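Local coordinates for cell division control protein 45 cdc45 putative (Entamoeba histolytica, PDB 6CC2), which probably takes part in DNA replication as a subunit of the CMG (Cdc45-MCM-GINS) replicative helicase, as Cdc45 does in other eukaryotes, at residues I352-T366 and T389-I401. Residues are numbered along the deposited sequence; the frame is centred on the assembly and turned at random.
Sequences ISAFDAAHAIGSIIT and TAEPYDFGFAKCI
Ala360 and Gly396 mark the point where two helices of the Cdc45 fold, 354-364 and 393-417, cross in a close small-residue packing: the axes of their contacting segments pass 7.7 Å apart at 73°, and the two CA atoms lie only 4.1 Å from each other. The bump is the Ala360 methyl and the hollow is Gly396, which has no side chain, so that its bare CA lets the methyl and backbone of Ala360 come close, with Ala360 O 3.9 Å from Gly396 CA. Two aromatic rings wall the hollow. Ala360 CB meets the edge of Tyr393 close to the ring plane, 3.8 Å from CD1, and also touches CD1 and CE1 of Phe397. One turn earlier, Ala357 CB packs obliquely on Tyr393 CE1 at 3.6 Å. Ile352, just before the helix, fits CD1 into the corner formed by Ala390 CB and the Tyr393 ring, while its CG1 reaches the edge of Phe397 at CZ. Phe397 also brings CE1 edge-on to the carbonyl oxygen of Asp356, and its ring stacks with His264. The Asp356 carboxylate turns to its own helix start, closing a capping box with Ser353, and forms a salt bridge with Arg263. Beyond the crossing, Ile364 CD1 abuts the edge of Phe395, 3.3 Å from CD2, and Ser363 CB nestles against Cys400 CB. Lys399 grips the helix end: CG lies opposite the backbone N (chi1 -174°) and the rest of the chain is fully extended, so its methylenes run past Ser363 OG and carry the ammonium to carbonyls at the helix C-terminus and in the turn just after it. NZ donates weakly to Ser363 O and Ile364 O, but firmly to Thr366 O, at 2.8 Å, in the carbonyl plane with a C=O...N angle of 158°.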
ATOM      1  N   ILE A 352       0.751  14.437  13.488  1.00 21.49           N
ATOM      2  CA  ILE A 352       0.852  13.602  12.302  1.00 20.81           C
ATOM      3  C   ILE A 352       1.829  12.463  12.582  1.00 19.98           C
ATOM      4  O   ILE A 352       3.050  12.684  12.671  1.00 20.44           O
ATOM      5  CB  ILE A 352       1.297  14.418  11.080  1.00 19.79           C
ATOM      6  CG1 ILE A 352       0.302  15.548  10.785  1.00 22.48           C
ATOM      7  CG2 ILE A 352       1.416  13.492   9.876  1.00 17.23           C
ATOM      8  CD1 ILE A 352       0.673  16.427   9.596  1.00 26.78           C
ATOM      9  N   SER A 353       1.299  11.248  12.678  1.00 19.29           N
ATOM     10  CA  SER A 353       2.122  10.056  12.812  1.00 17.89           C
ATOM     11  C   SER A 353       2.483   9.497  11.434  1.00 17.95           C
ATOM     12  O   SER A 353       1.918   9.880  10.400  1.00 16.01           O
ATOM     13  CB  SER A 353       1.397   8.988  13.614  1.00 18.81           C
ATOM     14  OG  SER A 353       0.443   8.369  12.780  1.00 19.16           O
ATOM     15  N   ALA A 354       3.418   8.547  11.434  1.00 18.03           N
ATOM     16  CA  ALA A 354       3.792   7.881  10.188  1.00 17.70           C
ATOM     17  C   ALA A 354       2.652   7.040   9.641  1.00 18.74           C
ATOM     18  O   ALA A 354       2.612   6.807   8.432  1.00 17.10           O
ATOM     19  CB  ALA A 354       5.051   7.047  10.405  1.00 17.11           C
ATOM     20  N   PHE A 355       1.700   6.599  10.492  1.00 16.13           N
ATOM     21  CA  PHE A 355       0.509   5.950   9.967  1.00 17.18           C
ATOM     22  C   PHE A 355      -0.382   6.954   9.256  1.00 15.61           C
ATOM     23  O   PHE A 355      -0.900   6.673   8.166  1.00 16.23           O
ATOM     24  CB  PHE A 355      -0.277   5.269  11.082  1.00 18.40           C
ATOM     25  CG  PHE A 355       0.246   3.913  11.459  1.00 19.09           C
ATOM     26  CD1 PHE A 355       0.283   2.894  10.528  1.00 20.93           C
ATOM     27  CD2 PHE A 355       0.677   3.657  12.731  1.00 21.14           C
ATOM     28  CE1 PHE A 355       0.737   1.636  10.881  1.00 21.87           C
ATOM     29  CE2 PHE A 355       1.120   2.398  13.089  1.00 20.35           C
ATOM     30  CZ  PHE A 355       1.159   1.403  12.156  1.00 19.49           C
ATOM     31  N   ASP A 356      -0.577   8.133   9.866  1.00 16.57           N
ATOM     32  CA  ASP A 356      -1.379   9.167   9.222  1.00 18.34           C
ATOM     33  C   ASP A 356      -0.789   9.512   7.862  1.00 15.82           C
ATOM     34  O   ASP A 356      -1.507   9.642   6.858  1.00 16.24           O
ATOM     35  CB  ASP A 356      -1.441  10.438  10.063  1.00 17.73           C
ATOM     36  CG  ASP A 356      -2.083  10.234  11.425  1.00 18.35           C
ATOM     37  OD1 ASP A 356      -3.012   9.418  11.562  1.00 20.37           O
ATOM     38  OD2 ASP A 356      -1.624  10.951  12.385  1.00 20.17           O
ATOM     39  N   ALA A 357       0.530   9.714   7.831  1.00 16.84           N
ATOM     40  CA  ALA A 357       1.199  10.082   6.594  1.00 17.50           C
ATOM     41  C   ALA A 357       1.110   8.970   5.555  1.00 16.32           C
ATOM     42  O   ALA A 357       0.918   9.249   4.358  1.00 16.24           O
ATOM     43  CB  ALA A 357       2.654  10.423   6.890  1.00 17.65           C
ATOM     44  N   ALA A 358       1.276   7.702   5.980  1.00 15.22           N
ATOM     45  CA  ALA A 358       1.135   6.605   5.029  1.00 14.79           C
ATOM     46  C   ALA A 358      -0.287   6.525   4.459  1.00 17.05           C
ATOM     47  O   ALA A 358      -0.480   6.249   3.260  1.00 17.31           O
ATOM     48  CB  ALA A 358       1.549   5.300   5.675  1.00 15.26           C
ATOM     49  N   HIS A 359      -1.296   6.761   5.285  1.00 15.65           N
ATOM     50  CA  HIS A 359      -2.670   6.780   4.768  1.00 16.34           C
ATOM     51  C   HIS A 359      -2.832   7.910   3.754  1.00 15.64           C
ATOM     52  O   HIS A 359      -3.435   7.723   2.687  1.00 17.55           O
ATOM     53  CB  HIS A 359      -3.685   6.948   5.908  1.00 17.87           C
ATOM     54  CG  HIS A 359      -3.930   5.714   6.701  1.00 18.07           C
ATOM     55  ND1 HIS A 359      -4.410   4.547   6.143  1.00 18.04           N
ATOM     56  CD2 HIS A 359      -3.818   5.482   8.033  1.00 17.83           C
ATOM     57  CE1 HIS A 359      -4.554   3.638   7.092  1.00 19.86           C
ATOM     58  NE2 HIS A 359      -4.209   4.178   8.249  1.00 18.56           N
ATOM     59  N   ALA A 360      -2.314   9.087   4.074  1.00 14.55           N
ATOM     60  CA  ALA A 360      -2.495  10.250   3.224  1.00 17.01           C
ATOM     61  C   ALA A 360      -1.796  10.049   1.891  1.00 18.43           C
ATOM     62  O   ALA A 360      -2.369  10.310   0.833  1.00 19.26           O
ATOM     63  CB  ALA A 360      -1.946  11.503   3.910  1.00 18.27           C
ATOM     64  N   ILE A 361      -0.529   9.607   1.930  1.00 15.89           N
ATOM     65  CA  ILE A 361       0.223   9.401   0.691  1.00 15.58           C
ATOM     66  C   ILE A 361      -0.376   8.253  -0.106  1.00 16.44           C
ATOM     67  O   ILE A 361      -0.484   8.329  -1.342  1.00 16.65           O
ATOM     68  CB  ILE A 361       1.712   9.164   1.011  1.00 15.76           C
ATOM     69  CG1 ILE A 361       2.284  10.380   1.751  1.00 17.87           C
ATOM     70  CG2 ILE A 361       2.513   8.879  -0.271  1.00 18.31           C
ATOM     71  CD1 ILE A 361       3.625  10.129   2.425  1.00 20.02           C
ATOM     72  N   GLY A 362      -0.780   7.171   0.578  1.00 15.81           N
ATOM     73  CA  GLY A 362      -1.406   6.061  -0.116  1.00 20.39           C
ATOM     74  C   GLY A 362      -2.654   6.496  -0.863  1.00 19.50           C
ATOM     75  O   GLY A 362      -2.909   6.051  -1.986  1.00 18.45           O
ATOM     76  N   SER A 363      -3.419   7.406  -0.267  1.00 17.42           N
ATOM     77  CA  SER A 363      -4.592   7.939  -0.941  1.00 18.10           C
ATOM     78  C   SER A 363      -4.212   8.818  -2.121  1.00 18.41           C
ATOM     79  O   SER A 363      -4.826   8.732  -3.190  1.00 19.29           O
ATOM     80  CB  SER A 363      -5.451   8.716   0.064  1.00 22.06           C
ATOM     81  OG  SER A 363      -6.602   9.272  -0.566  1.00 28.37           O
ATOM     82  N   ILE A 364      -3.197   9.669  -1.956  1.00 17.61           N
ATOM     83  CA  ILE A 364      -2.788  10.535  -3.073  1.00 20.80           C
ATOM     84  C   ILE A 364      -2.398   9.702  -4.295  1.00 20.54           C
ATOM     85  O   ILE A 364      -2.718  10.062  -5.438  1.00 22.70           O
ATOM     86  CB  ILE A 364      -1.637  11.461  -2.638  1.00 23.11           C
ATOM     87  CG1 ILE A 364      -2.110  12.506  -1.652  1.00 24.07           C
ATOM     88  CG2 ILE A 364      -0.986  12.130  -3.862  1.00 25.32           C
ATOM     89  CD1 ILE A 364      -3.227  13.375  -2.138  1.00 31.79           C
ATOM     90  N   ILE A 365      -1.694   8.584  -4.097  1.00 18.73           N
ATOM     91  CA  ILE A 365      -1.229   7.790  -5.231  1.00 21.68           C
ATOM     92  C   ILE A 365      -2.282   6.797  -5.726  1.00 23.64           C
ATOM     93  O   ILE A 365      -2.007   6.000  -6.631  1.00 23.75           O
ATOM     94  CB  ILE A 365       0.080   7.035  -4.901  1.00 19.94           C
ATOM     95  CG1 ILE A 365      -0.142   5.967  -3.843  1.00 21.37           C
ATOM     96  CG2 ILE A 365       1.158   8.023  -4.463  1.00 19.35           C
ATOM     97  CD1 ILE A 365       1.051   5.039  -3.691  1.00 23.04           C
ATOM     98  N   THR A 366      -3.479   6.811  -5.149  1.00 20.17           N
ATOM     99  CA  THR A 366      -4.576   6.013  -5.677  1.00 20.67           C
ATOM    100  C   THR A 366      -5.244   6.782  -6.805  1.00 20.52           C
ATOM    101  O   THR A 366      -5.710   7.898  -6.596  1.00 20.61           O
ATOM    102  CB  THR A 366      -5.577   5.710  -4.565  1.00 21.99           C
ATOM    103  OG1 THR A 366      -4.917   4.985  -3.510  1.00 20.03           O
ATOM    104  CG2 THR A 366      -6.749   4.874  -5.107  1.00 23.43           C
ATOM    105  N   THR A 389       6.125  20.657   6.077  1.00 26.92           N
ATOM    106  CA  THR A 389       5.044  21.356   6.748  1.00 25.40           C
ATOM    107  C   THR A 389       3.845  20.415   6.896  1.00 24.20           C
ATOM    108  O   THR A 389       3.741  19.398   6.218  1.00 24.97           O
ATOM    109  CB  THR A 389       4.653  22.615   5.978  1.00 29.34           C
ATOM    110  OG1 THR A 389       4.276  22.262   4.643  1.00 31.81           O
ATOM    111  CG2 THR A 389       5.836  23.592   5.909  1.00 33.03           C
ATOM    112  N   ALA A 390       2.922  20.787   7.779  1.00 25.31           N
ATOM    113  CA  ALA A 390       1.747  19.952   8.046  1.00 24.63           C
ATOM    114  C   ALA A 390       0.634  20.185   7.041  1.00 23.98           C
ATOM    115  O   ALA A 390      -0.076  19.242   6.667  1.00 24.69           O
ATOM    116  CB  ALA A 390       1.222  20.220   9.457  1.00 32.22           C
ATOM    117  N   GLU A 391       0.480  21.410   6.569  1.00 27.56           N
ATOM    118  CA  GLU A 391      -0.678  21.758   5.759  1.00 31.68           C
ATOM    119  C   GLU A 391      -0.843  20.898   4.512  1.00 28.02           C
ATOM    120  O   GLU A 391      -1.994  20.563   4.181  1.00 26.69           O
ATOM    121  CB  GLU A 391      -0.589  23.241   5.369  1.00 38.39           C
ATOM    122  CG  GLU A 391      -0.805  24.220   6.525  1.00 50.92           C
ATOM    123  CD  GLU A 391       0.380  24.338   7.482  1.00 52.05           C
ATOM    124  OE1 GLU A 391       1.507  23.908   7.152  1.00 43.26           O
ATOM    125  OE2 GLU A 391       0.181  24.890   8.586  1.00 56.19           O
ATOM    126  N   PRO A 392       0.212  20.506   3.792  1.00 23.47           N
ATOM    127  CA  PRO A 392      -0.012  19.673   2.603  1.00 23.05           C
ATOM    128  C   PRO A 392      -0.751  18.382   2.906  1.00 21.49           C
ATOM    129  O   PRO A 392      -1.449  17.847   2.033  1.00 23.68           O
ATOM    130  CB  PRO A 392       1.415  19.414   2.089  1.00 28.01           C
ATOM    131  CG  PRO A 392       2.188  20.644   2.546  1.00 33.61           C
ATOM    132  CD  PRO A 392       1.617  20.960   3.905  1.00 28.49           C
ATOM    133  N   TYR A 393      -0.575  17.821   4.104  1.00 19.74           N
ATOM    134  CA  TYR A 393      -1.202  16.547   4.418  1.00 20.41           C
ATOM    135  C   TYR A 393      -2.719  16.648   4.481  1.00 20.53           C
ATOM    136  O   TYR A 393      -3.397  15.626   4.344  1.00 21.23           O
ATOM    137  CB  TYR A 393      -0.670  16.001   5.745  1.00 20.40           C
ATOM    138  CG  TYR A 393       0.670  15.294   5.576  1.00 20.35           C
ATOM    139  CD1 TYR A 393       0.725  13.985   5.129  1.00 20.13           C
ATOM    140  CD2 TYR A 393       1.863  15.950   5.851  1.00 21.10           C
ATOM    141  CE1 TYR A 393       1.922  13.336   4.959  1.00 19.73           C
ATOM    142  CE2 TYR A 393       3.073  15.325   5.671  1.00 22.26           C
ATOM    143  CZ  TYR A 393       3.099  14.011   5.226  1.00 22.12           C
ATOM    144  OH  TYR A 393       4.301  13.381   5.053  1.00 22.32           O
ATOM    145  N   ASP A 394      -3.264  17.854   4.632  1.00 22.30           N
ATOM    146  CA  ASP A 394      -4.721  17.984   4.725  1.00 23.56           C
ATOM    147  C   ASP A 394      -5.410  17.428   3.487  1.00 23.83           C
ATOM    148  O   ASP A 394      -6.462  16.782   3.598  1.00 21.32           O
ATOM    149  CB  ASP A 394      -5.112  19.443   4.940  1.00 26.13           C
ATOM    150  CG  ASP A 394      -4.811  19.916   6.343  1.00 36.39           C
ATOM    151  OD1 ASP A 394      -4.632  19.053   7.228  1.00 38.94           O
ATOM    152  OD2 ASP A 394      -4.761  21.145   6.558  1.00 38.73           O
ATOM    153  N   PHE A 395      -4.841  17.674   2.303  1.00 25.59           N
ATOM    154  CA  PHE A 395      -5.441  17.174   1.067  1.00 27.01           C
ATOM    155  C   PHE A 395      -5.456  15.647   1.048  1.00 22.62           C
ATOM    156  O   PHE A 395      -6.445  15.035   0.624  1.00 23.87           O
ATOM    157  CB  PHE A 395      -4.672  17.721  -0.137  1.00 33.87           C
ATOM    158  CG  PHE A 395      -5.271  17.346  -1.466  1.00 46.26           C
ATOM    159  CD1 PHE A 395      -6.386  18.010  -1.952  1.00 54.21           C
ATOM    160  CD2 PHE A 395      -4.719  16.333  -2.225  1.00 50.81           C
ATOM    161  CE1 PHE A 395      -6.936  17.666  -3.172  1.00 54.39           C
ATOM    162  CE2 PHE A 395      -5.267  15.981  -3.445  1.00 53.42           C
ATOM    163  CZ  PHE A 395      -6.374  16.649  -3.918  1.00 55.04           C
ATOM    164  N   GLY A 396      -4.368  15.021   1.495  1.00 20.91           N
ATOM    165  CA  GLY A 396      -4.331  13.564   1.568  1.00 20.60           C
ATOM    166  C   GLY A 396      -5.300  13.005   2.590  1.00 19.53           C
ATOM    167  O   GLY A 396      -5.966  12.006   2.327  1.00 18.66           O
ATOM    168  N   PHE A 397      -5.372  13.624   3.774  1.00 19.28           N
ATOM    169  CA  PHE A 397      -6.351  13.204   4.767  1.00 21.01           C
ATOM    170  C   PHE A 397      -7.761  13.281   4.183  1.00 19.98           C
ATOM    171  O   PHE A 397      -8.566  12.355   4.331  1.00 19.70           O
ATOM    172  CB  PHE A 397      -6.279  14.073   6.022  1.00 19.78           C
ATOM    173  CG  PHE A 397      -4.963  14.019   6.760  1.00 19.94           C
ATOM    174  CD1 PHE A 397      -4.120  12.926   6.672  1.00 20.00           C
ATOM    175  CD2 PHE A 397      -4.576  15.091   7.559  1.00 19.98           C
ATOM    176  CE1 PHE A 397      -2.909  12.915   7.352  1.00 18.94           C
ATOM    177  CE2 PHE A 397      -3.379  15.078   8.246  1.00 20.94           C
ATOM    178  CZ  PHE A 397      -2.545  13.979   8.154  1.00 19.27           C
ATOM    179  N   ALA A 398      -8.065  14.386   3.488  1.00 20.51           N
ATOM    180  CA  ALA A 398      -9.420  14.559   2.955  1.00 20.95           C
ATOM    181  C   ALA A 398      -9.736  13.512   1.898  1.00 20.43           C
ATOM    182  O   ALA A 398     -10.855  12.963   1.871  1.00 21.15           O
ATOM    183  CB  ALA A 398      -9.584  15.960   2.370  1.00 22.09           C
ATOM    184  N   LYS A 399      -8.776  13.234   1.005  1.00 19.70           N
ATOM    185  CA  LYS A 399      -9.018  12.242  -0.035  1.00 19.92           C
ATOM    186  C   LYS A 399      -9.239  10.861   0.579  1.00 20.76           C
ATOM    187  O   LYS A 399     -10.150  10.121   0.166  1.00 18.94           O
ATOM    188  CB  LYS A 399      -7.853  12.196  -1.018  1.00 20.84           C
ATOM    189  CG  LYS A 399      -8.098  11.295  -2.222  1.00 21.53           C
ATOM    190  CD  LYS A 399      -6.904  11.334  -3.210  1.00 21.35           C
ATOM    191  CE  LYS A 399      -7.152  10.419  -4.406  1.00 20.08           C
ATOM    192  NZ  LYS A 399      -5.997  10.433  -5.363  1.00 23.56           N
ATOM    193  N   CYS A 400      -8.424  10.510   1.579  1.00 19.22           N
ATOM    194  CA  CYS A 400      -8.572   9.226   2.248  1.00 18.40           C
ATOM    195  C   CYS A 400      -9.924   9.123   2.944  1.00 17.35           C
ATOM    196  O   CYS A 400     -10.591   8.090   2.882  1.00 16.43           O
ATOM    197  CB  CYS A 400      -7.414   9.054   3.255  1.00 19.27           C
ATOM    198  SG  CYS A 400      -7.359   7.471   4.039  1.00 21.26           S
ATOM    199  N   ILE A 401     -10.317  10.177   3.654  1.00 15.72           N
ATOM    200  CA  ILE A 401     -11.580  10.167   4.377  1.00 18.91           C
ATOM    201  C   ILE A 401     -12.751  10.031   3.410  1.00 20.94           C
ATOM    202  O   ILE A 401     -13.650   9.208   3.604  1.00 19.19           O
ATOM    203  CB  ILE A 401     -11.704  11.434   5.237  1.00 21.29           C
ATOM    204  CG1 ILE A 401     -10.806  11.300   6.480  1.00 19.74           C
ATOM    205  CG2 ILE A 401     -13.151  11.681   5.624  1.00 21.88           C
ATOM    206  CD1 ILE A 401     -10.641  12.594   7.262  1.00 20.74           C
TER